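Local atomic coordinates of dihydroorotase (Saccharomyces cerevisiae S288C, PDB entry 6L0A), a protein that catalyses the zinc-dependent, reversible cyclisation of N-carbamoyl-L-aspartate to (S)-dihydroorotate, the third step of de novo pyrimidine biosynthesis. Residues H16-A21 with M41-P46; K29-G34 with A65-F70; H212-T217 with P285-V290; A275-Q280 with I347-G352. All blocks are in the same frame, centred on the assembly; numbering follows the deposited sequence.

Interaction 1: H16-A21 with M41-P46. With ZN (zinc ion), chain K; LMR ((2S)-2-hydroxybutanedioic acid), chain M.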
loop_
_atom_site.group_PDB
_atom_site.type_symbol
_atom_site.label_atom_id
_atom_site.label_comp_id
_atom_site.label_asym_id
_atom_site.label_seq_id
_atom_site.Cartn_x
_atom_site.Cartn_y
_atom_site.Cartn_z
ATOM N N HIS C 16 -13.585 3.947 -17.841
ATOM C CA HIS C 16 -13.437 5.386 -17.652
ATOM C C HIS C 16 -12.730 5.984 -18.863
ATOM O O HIS C 16 -11.613 5.567 -19.196
ATOM C CB HIS C 16 -12.627 5.697 -16.382
ATOM C CG HIS C 16 -13.286 5.251 -15.111
ATOM N ND1 HIS C 16 -14.175 6.042 -14.414
ATOM C CD2 HIS C 16 -13.187 4.091 -14.417
ATOM C CE1 HIS C 16 -14.599 5.383 -13.347
ATOM N NE2 HIS C 16 -14.016 4.196 -13.325
ATOM N N VAL C 17 -13.354 6.973 -19.510
ATOM C CA VAL C 17 -12.710 7.689 -20.609
ATOM C C VAL C 17 -12.568 9.178 -20.345
ATOM O O VAL C 17 -12.065 9.899 -21.213
ATOM C CB VAL C 17 -13.427 7.464 -21.961
ATOM C CG1 VAL C 17 -13.288 6.010 -22.422
ATOM C CG2 VAL C 17 -14.882 7.893 -21.870
ATOM N N ARG C 18 -12.988 9.668 -19.179
ATOM C CA ARG C 18 -12.713 11.054 -18.757
ATOM C C ARG C 18 -13.350 12.031 -19.759
ATOM O O ARG C 18 -14.396 11.740 -20.360
ATOM C CB ARG C 18 -11.209 11.264 -18.560
ATOM C CG ARG C 18 -10.476 10.153 -17.817
ATOM C CD ARG C 18 -10.951 10.032 -16.382
ATOM N NE ARG C 18 -10.013 9.216 -15.611
ATOM C CZ ARG C 18 -10.318 8.601 -14.474
ATOM N NH1 ARG C 18 -11.544 8.705 -13.957
ATOM N NH2 ARG C 18 -9.393 7.873 -13.859
ATOM N N GLU C 19 -12.730 13.207 -19.928
ATOM C CA GLU C 19 -13.229 14.257 -20.813
ATOM C C GLU C 19 -12.047 14.914 -21.526
ATOM O O GLU C 19 -10.887 14.543 -21.320
ATOM C CB GLU C 19 -14.056 15.285 -20.033
ATOM C CG GLU C 19 -15.433 14.785 -19.590
ATOM C CD GLU C 19 -16.364 15.909 -19.157
ATOM O OE1 GLU C 19 -16.332 16.298 -17.963
ATOM O OE2 GLU C 19 -17.133 16.405 -20.014
ATOM N N GLY C 20 -12.347 15.882 -22.396
ATOM C CA GLY C 20 -11.297 16.685 -23.018
ATOM C C GLY C 20 -10.232 15.874 -23.733
ATOM O O GLY C 20 -10.509 14.860 -24.384
ATOM N N ALA C 21 -8.982 16.327 -23.606
ATOM C CA ALA C 21 -7.880 15.693 -24.328
ATOM C C ALA C 21 -7.663 14.256 -23.881
ATOM O O ALA C 21 -7.327 13.390 -24.699
ATOM C CB ALA C 21 -6.588 16.497 -24.146
ATOM N N MET C 41 -18.434 4.850 -17.230
ATOM C CA MET C 41 -18.709 5.268 -15.862
ATOM C C MET C 41 -18.915 6.782 -15.779
ATOM O O MET C 41 -18.446 7.535 -16.639
ATOM C CB MET C 41 -17.573 4.812 -14.954
ATOM C CG MET C 41 -17.586 3.281 -14.721
ATOM S SD MET C 41 -19.111 2.753 -13.929
ATOM C CE MET C 41 -19.145 0.970 -14.162
ATOM N N PRO C 42 -19.611 7.261 -14.732
ATOM C CA PRO C 42 -20.092 8.650 -14.743
ATOM C C PRO C 42 -19.409 9.613 -13.774
ATOM O O PRO C 42 -19.943 10.697 -13.508
ATOM C CB PRO C 42 -21.562 8.475 -14.354
ATOM C CG PRO C 42 -21.493 7.413 -13.301
ATOM C CD PRO C 42 -20.371 6.453 -13.759
ATOM N N ASN C 43 -18.267 9.243 -13.204
ATOM C CA ASN C 43 -17.658 10.063 -12.156
ATOM C C ASN C 43 -16.798 11.167 -12.783
ATOM O O ASN C 43 -15.599 11.305 -12.545
ATOM C CB ASN C 43 -16.868 9.189 -11.185
ATOM C CG ASN C 43 -15.724 8.459 -11.847
ATOM O OD1 ASN C 43 -15.754 8.191 -13.055
ATOM N ND2 ASN C 43 -14.689 8.130 -11.058
ATOM N N LEU C 44 -17.464 11.976 -13.610
ATOM C CA LEU C 44 -16.877 13.196 -14.135
ATOM C C LEU C 44 -16.959 14.314 -13.092
ATOM O O LEU C 44 -17.506 14.147 -11.990
ATOM C CB LEU C 44 -17.588 13.611 -15.422
ATOM C CG LEU C 44 -17.737 12.552 -16.523
ATOM C CD1 LEU C 44 -18.308 13.155 -17.805
ATOM C CD2 LEU C 44 -16.414 11.906 -16.808
ATOM N N GLN C 45 -16.402 15.469 -13.457
ATOM C CA GLN C 45 -16.533 16.710 -12.701
ATOM C C GLN C 45 -17.280 17.718 -13.567
ATOM O O GLN C 45 -16.720 18.198 -14.564
ATOM C CB GLN C 45 -15.166 17.270 -12.307
ATOM C CG GLN C 45 -14.383 16.430 -11.304
ATOM C CD GLN C 45 -13.159 17.172 -10.780
ATOM O OE1 GLN C 45 -13.035 18.390 -10.951
ATOM N NE2 GLN C 45 -12.251 16.444 -10.144
ATOM N N PRO C 46 -18.544 18.035 -13.272
ATOM C CA PRO C 46 -19.380 17.425 -12.242
ATOM C C PRO C 46 -19.825 16.039 -12.673
ATOM O O PRO C 46 -19.699 15.726 -13.860
ATOM C CB PRO C 46 -20.585 18.377 -12.146
ATOM C CG PRO C 46 -20.243 19.546 -12.991
ATOM C CD PRO C 46 -19.287 19.070 -14.010
HETATM ZN ZN ZN K . -14.386 2.486 -12.050
HETATM C C1 LMR M . -12.331 3.642 -9.235
HETATM O O1A LMR M . -12.972 2.839 -9.965
HETATM O O1B LMR M . -12.373 3.436 -8.004
HETATM C C2 LMR M . -11.529 4.841 -9.793
HETATM O O2 LMR M . -10.135 4.816 -9.552
HETATM C C3 LMR M . -11.565 4.839 -11.284
HETATM C C4 LMR M . -11.284 6.299 -11.553
HETATM O O4A LMR M . -10.152 6.840 -11.302
HETATM O O4B LMR M . -12.260 6.906 -12.015
HETATM O O HOH W 1 -16.064 8.029 -18.359
HETATM O O HOH W 2 -13.727 10.470 -14.578
HETATM O O HOH W 3 -14.844 15.519 -15.952
HETATM O O HOH W 4 -16.923 19.327 -16.920
#
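M41 lays its CB over one face of the H16 imidazole, 3.8 Å from the ring centroid, a CH-pi contact; malate O4B lies over the opposite face. M41 O is joined to V17 N by a water. The H16 ring, confined between these two groups, binds one zinc ion through NE2 at 2.2 Å, and malate O1A binds the same zinc, as do H14 and D258. At N43, CG stands between the backbone N and the carbonyl carbon (chi1 62°), which brings OD1 to 3.0 Å from H16 ND1, in the ring plane. N43 ND2 donates an almost straight bond to malate O4B (2.9 Å, 172°). R18 grips the same carboxylate with two donors, NH1 to O4B and NH2 to O4A. L44 follows, its CD1 against E19 CD at 3.6 Å, and two waters join E19 OE1 to the Q45 backbone. These loops leave strands 11-15 and 37-40, neighbours in a parallel sheet, and lead toward helices 20-32 and 51-64; L44 and V17 both rest on Y57 of the latter helix.

Interaction 2: K29-G34 with A65-F70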
loop_
_atom_site.group_PDB
_atom_site.type_symbol
_atom_site.label_atom_id
_atom_site.label_comp_id
_atom_site.label_asym_id
_atom_site.label_seq_id
_atom_site.Cartn_x
_atom_site.Cartn_y
_atom_site.Cartn_z
ATOM N N LYS C 29 -8.823 3.815 -27.804
ATOM C CA LYS C 29 -8.134 2.637 -27.293
ATOM C C LYS C 29 -9.083 1.538 -26.834
ATOM O O LYS C 29 -8.632 0.406 -26.623
ATOM C CB LYS C 29 -7.207 3.026 -26.132
ATOM C CG LYS C 29 -6.302 4.212 -26.440
ATOM C CD LYS C 29 -5.274 3.816 -27.496
ATOM C CE LYS C 29 -4.201 4.884 -27.650
ATOM N NZ LYS C 29 -4.775 6.126 -28.229
ATOM N N ILE C 30 -10.374 1.837 -26.648
ATOM C CA ILE C 30 -11.328 0.772 -26.366
ATOM C C ILE C 30 -11.279 -0.265 -27.480
ATOM O O ILE C 30 -11.033 -1.454 -27.240
ATOM C CB ILE C 30 -12.743 1.350 -26.176
ATOM C CG1 ILE C 30 -12.756 2.352 -25.007
ATOM C CG2 ILE C 30 -13.743 0.228 -25.951
ATOM C CD1 ILE C 30 -14.020 3.221 -24.908
ATOM N N ARG C 31 -11.446 0.187 -28.725
ATOM C CA ARG C 31 -11.347 -0.727 -29.862
ATOM C C ARG C 31 -9.954 -1.336 -29.978
ATOM O O ARG C 31 -9.819 -2.543 -30.206
ATOM C CB ARG C 31 -11.722 -0.007 -31.159
ATOM C CG ARG C 31 -12.015 -0.989 -32.306
ATOM C CD ARG C 31 -12.535 -0.281 -33.538
ATOM N NE ARG C 31 -12.228 -1.029 -34.755
ATOM C CZ ARG C 31 -13.055 -1.885 -35.350
ATOM N NH1 ARG C 31 -14.267 -2.114 -34.863
ATOM N NH2 ARG C 31 -12.669 -2.504 -36.454
ATOM N N ASP C 32 -8.904 -0.525 -29.802
ATOM C CA ASP C 32 -7.543 -1.025 -29.988
ATOM C C ASP C 32 -7.226 -2.156 -29.022
ATOM O O ASP C 32 -6.514 -3.104 -29.376
ATOM C CB ASP C 32 -6.534 0.113 -29.830
ATOM C CG ASP C 32 -6.662 1.161 -30.918
ATOM O OD1 ASP C 32 -7.420 0.937 -31.884
ATOM O OD2 ASP C 32 -6.009 2.214 -30.802
ATOM N N GLY C 33 -7.746 -2.076 -27.792
ATOM C CA GLY C 33 -7.600 -3.133 -26.818
ATOM C C GLY C 33 -8.491 -4.338 -27.004
ATOM O O GLY C 33 -8.411 -5.283 -26.215
ATOM N N GLY C 34 -9.340 -4.344 -28.026
ATOM C CA GLY C 34 -10.122 -5.515 -28.352
ATOM C C GLY C 34 -11.552 -5.509 -27.858
ATOM O O GLY C 34 -12.157 -6.580 -27.788
ATOM N N ALA C 65 -15.156 7.426 -31.666
ATOM C CA ALA C 65 -15.044 5.988 -31.915
ATOM C C ALA C 65 -16.354 5.494 -32.502
ATOM O O ALA C 65 -17.195 4.922 -31.800
ATOM C CB ALA C 65 -14.702 5.217 -30.635
ATOM N N PRO C 66 -16.565 5.702 -33.807
ATOM C CA PRO C 66 -17.871 5.362 -34.392
ATOM C C PRO C 66 -18.184 3.878 -34.390
ATOM O O PRO C 66 -19.357 3.523 -34.552
ATOM C CB PRO C 66 -17.777 5.919 -35.824
ATOM C CG PRO C 66 -16.695 6.957 -35.763
ATOM C CD PRO C 66 -15.703 6.426 -34.755
ATOM N N LYS C 67 -17.202 2.992 -34.212
ATOM C CA LYS C 67 -17.478 1.561 -34.223
ATOM C C LYS C 67 -17.638 0.959 -32.831
ATOM O O LYS C 67 -17.860 -0.250 -32.716
ATOM C CB LYS C 67 -16.376 0.816 -34.985
ATOM C CG LYS C 67 -16.140 1.374 -36.390
ATOM C CD LYS C 67 -15.060 0.599 -37.135
ATOM C CE LYS C 67 -14.749 1.267 -38.474
ATOM N NZ LYS C 67 -13.779 0.482 -39.288
ATOM N N THR C 68 -17.537 1.766 -31.781
ATOM C CA THR C 68 -17.670 1.295 -30.407
ATOM C C THR C 68 -19.102 1.487 -29.921
ATOM O O THR C 68 -19.719 2.525 -30.167
ATOM C CB THR C 68 -16.693 2.049 -29.507
ATOM O OG1 THR C 68 -15.364 1.782 -29.965
ATOM C CG2 THR C 68 -16.821 1.608 -28.063
ATOM N N THR C 69 -19.633 0.471 -29.254
ATOM C CA THR C 69 -20.983 0.516 -28.704
ATOM C C THR C 69 -20.909 1.013 -27.269
ATOM O O THR C 69 -20.252 0.387 -26.435
ATOM C CB THR C 69 -21.618 -0.868 -28.765
ATOM O OG1 THR C 69 -21.761 -1.244 -30.147
ATOM C CG2 THR C 69 -22.975 -0.879 -28.059
ATOM N N PHE C 70 -21.580 2.129 -26.983
ATOM C CA PHE C 70 -21.462 2.819 -25.701
ATOM C C PHE C 70 -22.745 2.635 -24.901
ATOM O O PHE C 70 -23.821 3.026 -25.360
ATOM C CB PHE C 70 -21.191 4.305 -25.910
ATOM C CG PHE C 70 -19.818 4.596 -26.418
ATOM C CD1 PHE C 70 -18.716 4.401 -25.601
ATOM C CD2 PHE C 70 -19.619 5.039 -27.719
ATOM C CE1 PHE C 70 -17.437 4.653 -26.057
ATOM C CE2 PHE C 70 -18.332 5.288 -28.195
ATOM C CZ PHE C 70 -17.239 5.099 -27.364
HETATM O O HOH W 5 -12.741 2.720 -29.532
HETATM O O HOH W 6 -16.061 -2.303 -32.600
#
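R31 and K67 meet with the aliphatic part of the lysine laid over a flat guanidinium: K67 CD sits above the centre of one face of R31, 3.7 Å from CZ, while K67 CB approaches NH1. R31 reaches this place because CG is anti to its N (chi1 -164°) and the chain runs extended as far as NE. The two charged ends come fairly close, R31 NH2 to K67 NZ being 4.3 Å, but R31 NH2 also forms a salt bridge with D323, which would offset the like charges. Replacing R31 with an alanine would probably leave D323 without its ion-pair mate and K67 CD without the flat surface beneath it. The contact belongs to the beta/alpha part of the barrel, where the end of helix 20-32, closed by a Schellman motif at G34, packs beside the turn A65-T68 that leads from helix 51-64 into strand 69-71. Deeper in, I30 crosses T68 at about a right angle, CG2 to CG2 at 4.0 Å, and its CD1 meets the F70 ring at the edge, 3.9 Å from CE1. A water spans R31 N and T68 OG1 (3.0 and 2.8 Å).

Interaction 3: H212-T217 with P285-V290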
loop_
_atom_site.group_PDB
_atom_site.type_symbol
_atom_site.label_atom_id
_atom_site.label_comp_id
_atom_site.label_asym_id
_atom_site.label_seq_id
_atom_site.Cartn_x
_atom_site.Cartn_y
_atom_site.Cartn_z
ATOM N N HIS C 212 -6.378 -6.036 -13.829
ATOM C CA HIS C 212 -5.216 -5.873 -12.954
ATOM C C HIS C 212 -5.367 -6.638 -11.642
ATOM O O HIS C 212 -4.360 -7.048 -11.054
ATOM C CB HIS C 212 -4.924 -4.392 -12.704
ATOM C CG HIS C 212 -6.116 -3.572 -12.312
ATOM N ND1 HIS C 212 -7.043 -3.118 -13.227
ATOM C CD2 HIS C 212 -6.498 -3.078 -11.112
ATOM C CE1 HIS C 212 -7.958 -2.396 -12.600
ATOM N NE2 HIS C 212 -7.643 -2.347 -11.317
ATOM N N HIS C 213 -6.592 -6.873 -11.176
ATOM C CA HIS C 213 -6.734 -7.667 -9.961
ATOM C C HIS C 213 -6.496 -9.155 -10.195
ATOM O O HIS C 213 -6.412 -9.900 -9.219
ATOM C CB HIS C 213 -8.112 -7.438 -9.341
ATOM C CG HIS C 213 -8.275 -6.073 -8.735
ATOM N ND1 HIS C 213 -9.119 -5.111 -9.253
ATOM C CD2 HIS C 213 -7.689 -5.512 -7.645
ATOM C CE1 HIS C 213 -9.041 -4.015 -8.512
ATOM N NE2 HIS C 213 -8.187 -4.236 -7.526
ATOM N N LEU C 214 -6.418 -9.604 -11.453
ATOM C CA LEU C 214 -6.018 -10.975 -11.752
ATOM C C LEU C 214 -4.508 -11.152 -11.702
ATOM O O LEU C 214 -4.030 -12.294 -11.742
ATOM C CB LEU C 214 -6.541 -11.392 -13.127
ATOM C CG LEU C 214 -8.058 -11.264 -13.315
ATOM C CD1 LEU C 214 -8.488 -11.838 -14.663
ATOM C CD2 LEU C 214 -8.809 -11.940 -12.168
ATOM N N PHE C 215 -3.760 -10.055 -11.609
ATOM C CA PHE C 215 -2.303 -10.051 -11.534
ATOM C C PHE C 215 -1.771 -9.543 -10.207
ATOM O O PHE C 215 -0.816 -10.108 -9.664
ATOM C CB PHE C 215 -1.711 -9.158 -12.633
ATOM C CG PHE C 215 -1.860 -9.704 -14.027
ATOM C CD1 PHE C 215 -2.946 -9.342 -14.819
ATOM C CD2 PHE C 215 -0.893 -10.546 -14.561
ATOM C CE1 PHE C 215 -3.070 -9.813 -16.114
ATOM C CE2 PHE C 215 -1.018 -11.030 -15.855
ATOM C CZ PHE C 215 -2.110 -10.666 -16.628
ATOM N N LEU C 216 -2.342 -8.456 -9.698
ATOM C CA LEU C 216 -1.715 -7.681 -8.636
ATOM C C LEU C 216 -2.040 -8.223 -7.260
ATOM O O LEU C 216 -3.100 -8.808 -7.018
ATOM C CB LEU C 216 -2.161 -6.215 -8.682
ATOM C CG LEU C 216 -1.792 -5.344 -9.878
ATOM C CD1 LEU C 216 -2.429 -3.967 -9.716
ATOM C CD2 LEU C 216 -0.286 -5.222 -10.034
ATOM N N THR C 217 -1.124 -7.962 -6.335
ATOM C CA THR C 217 -1.340 -8.165 -4.917
ATOM C C THR C 217 -0.810 -6.922 -4.212
ATOM O O THR C 217 -0.210 -6.055 -4.843
ATOM C CB THR C 217 -0.629 -9.435 -4.452
ATOM O OG1 THR C 217 -1.243 -9.916 -3.256
ATOM C CG2 THR C 217 0.808 -9.145 -4.209
ATOM N N PRO C 285 -5.904 -8.660 -24.514
ATOM C CA PRO C 285 -4.625 -9.381 -24.326
ATOM C C PRO C 285 -4.231 -9.625 -22.868
ATOM O O PRO C 285 -3.691 -10.700 -22.576
ATOM C CB PRO C 285 -3.615 -8.479 -25.043
ATOM C CG PRO C 285 -4.412 -7.806 -26.114
ATOM C CD PRO C 285 -5.772 -7.573 -25.507
ATOM N N TYR C 286 -4.485 -8.681 -21.944
ATOM C CA TYR C 286 -4.208 -8.942 -20.529
ATOM C C TYR C 286 -4.995 -10.146 -20.036
ATOM O O TYR C 286 -4.457 -11.034 -19.362
ATOM C CB TYR C 286 -4.568 -7.731 -19.650
ATOM C CG TYR C 286 -3.747 -6.476 -19.806
ATOM C CD1 TYR C 286 -2.359 -6.497 -19.679
ATOM C CD2 TYR C 286 -4.366 -5.257 -20.036
ATOM C CE1 TYR C 286 -1.621 -5.339 -19.809
ATOM C CE2 TYR C 286 -3.642 -4.090 -20.162
ATOM C CZ TYR C 286 -2.262 -4.139 -20.049
ATOM O OH TYR C 286 -1.555 -2.983 -20.180
ATOM N N ILE C 287 -6.297 -10.165 -20.322
ATOM C CA ILE C 287 -7.145 -11.244 -19.837
ATOM C C ILE C 287 -6.732 -12.572 -20.467
ATOM O O ILE C 287 -6.736 -13.621 -19.812
ATOM C CB ILE C 287 -8.619 -10.910 -20.121
ATOM C CG1 ILE C 287 -9.005 -9.601 -19.417
ATOM C CG2 ILE C 287 -9.503 -12.044 -19.668
ATOM C CD1 ILE C 287 -8.916 -9.690 -17.902
ATOM N N ALA C 288 -6.380 -12.541 -21.751
ATOM C CA ALA C 288 -5.949 -13.752 -22.437
ATOM C C ALA C 288 -4.710 -14.337 -21.776
ATOM O O ALA C 288 -4.563 -15.561 -21.683
ATOM C CB ALA C 288 -5.685 -13.446 -23.908
ATOM N N GLN C 289 -3.820 -13.475 -21.284
ATOM C CA GLN C 289 -2.649 -13.958 -20.560
ATOM C C GLN C 289 -3.060 -14.839 -19.389
ATOM O O GLN C 289 -2.490 -15.919 -19.173
ATOM C CB GLN C 289 -1.811 -12.772 -20.079
ATOM C CG GLN C 289 -0.373 -13.131 -19.715
ATOM C CD GLN C 289 0.366 -13.746 -20.883
ATOM O OE1 GLN C 289 0.328 -13.222 -22.002
ATOM N NE2 GLN C 289 1.046 -14.864 -20.634
ATOM N N VAL C 290 -4.063 -14.401 -18.630
ATOM C CA VAL C 290 -4.504 -15.142 -17.453
ATOM C C VAL C 290 -5.147 -16.460 -17.855
ATOM O O VAL C 290 -4.862 -17.514 -17.270
ATOM C CB VAL C 290 -5.470 -14.281 -16.624
ATOM C CG1 VAL C 290 -6.000 -15.076 -15.427
ATOM C CG2 VAL C 290 -4.767 -13.005 -16.197
#
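L214 and F215 lie on a short turn, in which H212 O accepts from both F215 N and L216 N, and this turn faces segment 285-290 of helix 283-293 with L214 and V290 as the nearest CA pair, 7.2 Å apart. F215 sends its ring edge into the helix. CG is anti to the carbonyl carbon (chi1 -70°), and the far end of the ring then comes to the backbone: CZ is 3.6 Å from Y286 O, which lies in the ring plane, so the aromatic rim points at a carbonyl oxygen. Q289 CB meets the same edge, and V290 CG2 comes in obliquely, 3.6 Å from CZ. V290 serves both residues, because CG2 also touches L214 CB at 3.9 Å, its side chain crossing that of L214 at about a right angle. Beyond it, L214 CD1 meets I287 CD1, again at 3.9 Å, methyl against methyl. A serine in place of F215 would probably open a gap against V290 and Q289 and deprive F349 of a ring neighbour. Apart from Y286 O, the groups that meet are apolar, and their surroundings extend the contact: L214 also rests on V243 and A246 of helix 236-246, I287 on L300, F303 and V304 of helix 300-312, while Y286 and Q289 touch L355 of strand 354-362, the Q289 OE1 bonding S356 N.

Interaction 4: A275-Q280 with I347-G352. With LMR ((2S)-2-hydroxybutanedioic acid), chain M.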
loop_
_atom_site.group_PDB
_atom_site.type_symbol
_atom_site.label_atom_id
_atom_site.label_comp_id
_atom_site.label_asym_id
_atom_site.label_seq_id
_atom_site.Cartn_x
_atom_site.Cartn_y
_atom_site.Cartn_z
ATOM N N ALA C 275 -6.070 7.133 -7.492
ATOM C CA ALA C 275 -6.328 5.702 -7.608
ATOM C C ALA C 275 -6.743 5.347 -9.029
ATOM O O ALA C 275 -7.607 6.014 -9.614
ATOM C CB ALA C 275 -7.425 5.282 -6.638
ATOM N N GLY C 276 -6.140 4.292 -9.573
ATOM C CA GLY C 276 -6.553 3.785 -10.868
ATOM C C GLY C 276 -5.439 3.201 -11.707
ATOM O O GLY C 276 -4.320 3.734 -11.752
ATOM N N VAL C 277 -5.751 2.102 -12.389
ATOM C CA VAL C 277 -4.836 1.424 -13.295
ATOM C C VAL C 277 -5.384 1.596 -14.704
ATOM O O VAL C 277 -6.593 1.458 -14.917
ATOM C CB VAL C 277 -4.700 -0.066 -12.929
ATOM C CG1 VAL C 277 -3.940 -0.842 -14.027
ATOM C CG2 VAL C 277 -4.013 -0.226 -11.546
ATOM N N TYR C 278 -4.500 1.902 -15.660
ATOM C CA TYR C 278 -4.897 2.088 -17.056
ATOM C C TYR C 278 -4.645 0.801 -17.835
ATOM O O TYR C 278 -3.494 0.462 -18.137
ATOM C CB TYR C 278 -4.155 3.250 -17.710
ATOM C CG TYR C 278 -4.501 3.322 -19.180
ATOM C CD1 TYR C 278 -5.729 3.815 -19.589
ATOM C CD2 TYR C 278 -3.629 2.836 -20.149
ATOM C CE1 TYR C 278 -6.080 3.860 -20.945
ATOM C CE2 TYR C 278 -3.972 2.870 -21.514
ATOM C CZ TYR C 278 -5.201 3.376 -21.895
ATOM O OH TYR C 278 -5.545 3.416 -23.242
ATOM N N SER C 279 -5.723 0.116 -18.214
ATOM C CA SER C 279 -5.612 -1.156 -18.906
ATOM C C SER C 279 -6.267 -1.162 -20.284
ATOM O O SER C 279 -6.240 -2.202 -20.951
ATOM C CB SER C 279 -6.214 -2.282 -18.050
ATOM O OG SER C 279 -7.568 -2.003 -17.732
ATOM N N GLN C 280 -6.841 -0.044 -20.737
ATOM C CA GLN C 280 -7.685 -0.091 -21.938
ATOM C C GLN C 280 -6.903 -0.537 -23.167
ATOM O O GLN C 280 -7.401 -1.345 -23.961
ATOM C CB GLN C 280 -8.323 1.266 -22.200
ATOM C CG GLN C 280 -9.639 1.164 -22.953
ATOM C CD GLN C 280 -10.745 0.634 -22.062
ATOM O OE1 GLN C 280 -11.178 1.316 -21.136
ATOM N NE2 GLN C 280 -11.182 -0.602 -22.310
ATOM N N ILE C 347 1.048 5.819 -17.873
ATOM C CA ILE C 347 1.787 4.577 -17.672
ATOM C C ILE C 347 0.785 3.428 -17.750
ATOM O O ILE C 347 -0.089 3.325 -16.871
ATOM C CB ILE C 347 2.538 4.575 -16.334
ATOM C CG1 ILE C 347 3.243 5.920 -16.118
ATOM C CG2 ILE C 347 3.527 3.436 -16.305
ATOM C CD1 ILE C 347 4.370 6.185 -17.128
ATOM N N PRO C 348 0.865 2.563 -18.759
ATOM C CA PRO C 348 -0.074 1.444 -18.853
ATOM C C PRO C 348 0.256 0.339 -17.862
ATOM O O PRO C 348 1.389 0.194 -17.387
ATOM C CB PRO C 348 0.113 0.958 -20.294
ATOM C CG PRO C 348 1.590 1.250 -20.565
ATOM C CD PRO C 348 1.855 2.551 -19.859
ATOM N N PHE C 349 -0.772 -0.451 -17.560
ATOM C CA PHE C 349 -0.603 -1.634 -16.733
ATOM C C PHE C 349 0.455 -2.559 -17.326
ATOM O O PHE C 349 0.458 -2.824 -18.535
ATOM C CB PHE C 349 -1.944 -2.360 -16.616
ATOM C CG PHE C 349 -1.910 -3.576 -15.758
ATOM C CD1 PHE C 349 -1.446 -3.508 -14.456
ATOM C CD2 PHE C 349 -2.354 -4.794 -16.254
ATOM C CE1 PHE C 349 -1.418 -4.629 -13.671
ATOM C CE2 PHE C 349 -2.341 -5.918 -15.472
ATOM C CZ PHE C 349 -1.868 -5.841 -14.177
ATOM N N LYS C 350 1.361 -3.037 -16.473
ATOM C CA LYS C 350 2.380 -4.025 -16.846
ATOM C C LYS C 350 3.314 -3.491 -17.927
ATOM O O LYS C 350 3.808 -4.254 -18.764
ATOM C CB LYS C 350 1.748 -5.344 -17.296
ATOM C CG LYS C 350 1.305 -6.238 -16.145
ATOM C CD LYS C 350 0.531 -7.444 -16.630
ATOM C CE LYS C 350 1.352 -8.291 -17.597
ATOM N NZ LYS C 350 2.411 -9.077 -16.897
ATOM N N ALA C 351 3.560 -2.185 -17.895
ATOM C CA ALA C 351 4.430 -1.532 -18.863
ATOM C C ALA C 351 5.760 -2.267 -18.992
ATOM O O ALA C 351 6.393 -2.618 -17.990
ATOM C CB ALA C 351 4.664 -0.081 -18.447
ATOM N N GLY C 352 6.154 -2.537 -20.241
ATOM C CA GLY C 352 7.393 -3.225 -20.530
ATOM C C GLY C 352 7.305 -4.733 -20.564
ATOM O O GLY C 352 8.269 -5.378 -20.996
HETATM C C1 LMR M . -12.331 3.642 -9.235
HETATM O O1A LMR M . -12.972 2.839 -9.965
HETATM O O1B LMR M . -12.373 3.436 -8.004
HETATM C C2 LMR M . -11.529 4.841 -9.793
HETATM O O2 LMR M . -10.135 4.816 -9.552
HETATM C C3 LMR M . -11.565 4.839 -11.284
HETATM C C4 LMR M . -11.284 6.299 -11.553
HETATM O O4A LMR M . -10.152 6.840 -11.302
HETATM O O4B LMR M . -12.260 6.906 -12.015
HETATM O O HOH W 7 -1.600 1.816 -15.098
#
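With CG1 of V277 anti to the backbone N (chi1 170°) and CG of F349 likewise (chi1 -178°), the valine methyl is set against the phenylalanine: V277 CG1 lies 3.6 Å from F349 CB and 3.7 Å from F349 CD1, the two side chains crossing obliquely. Beside this apolar contact, F349 N donates to Y278 O over 2.9 Å with an N-H...O angle of 165°, the donor tilted somewhat out of the carbonyl plane. A water joins Y278 N to I347 O, so the backbone of Y278 is held on both its N and O sides. P348 CA lies at the edge of the Y278 ring, 4.0 Å from Y278 CD2, and the tyrosine hydroxyl bonds to S281. P348 opens a type II turn running to A351. Toward the other end, A275 O is 2.8 Å from malate O2, and H262 NE2 hydrogen-bonds to the same carbonyl. The arrangement ties a loop of the malate pocket, which follows strand 253-255 of the metal-dependent hydrolase barrel, to the turn before strand 354-362.

Interactions 1 and 4 both border malate, with their centres 17 Å apart and no direct touch; interaction 1 takes one carboxylate of malate, whereas interaction 4 approaches its O2 hydroxyl. Interaction 2 shares helix 20-32 with interaction 1, and V17 CG1 packs on I30 CD1 at 3.8 Å. I30 itself is about 13 Å from a zinc ion, side chain to metal. Interaction 2 also meets interaction 4, K29 CB lying 3.4 Å from Y278 OH. Interactions 3 and 4 are closest, with centres 11 Å apart: Y286 OH is 2.6 Å from F349 O, a probable hydrogen bond, and the F349 ring packs against F215 and H212. Thus F349 connects the pocket loop to helix 283-293.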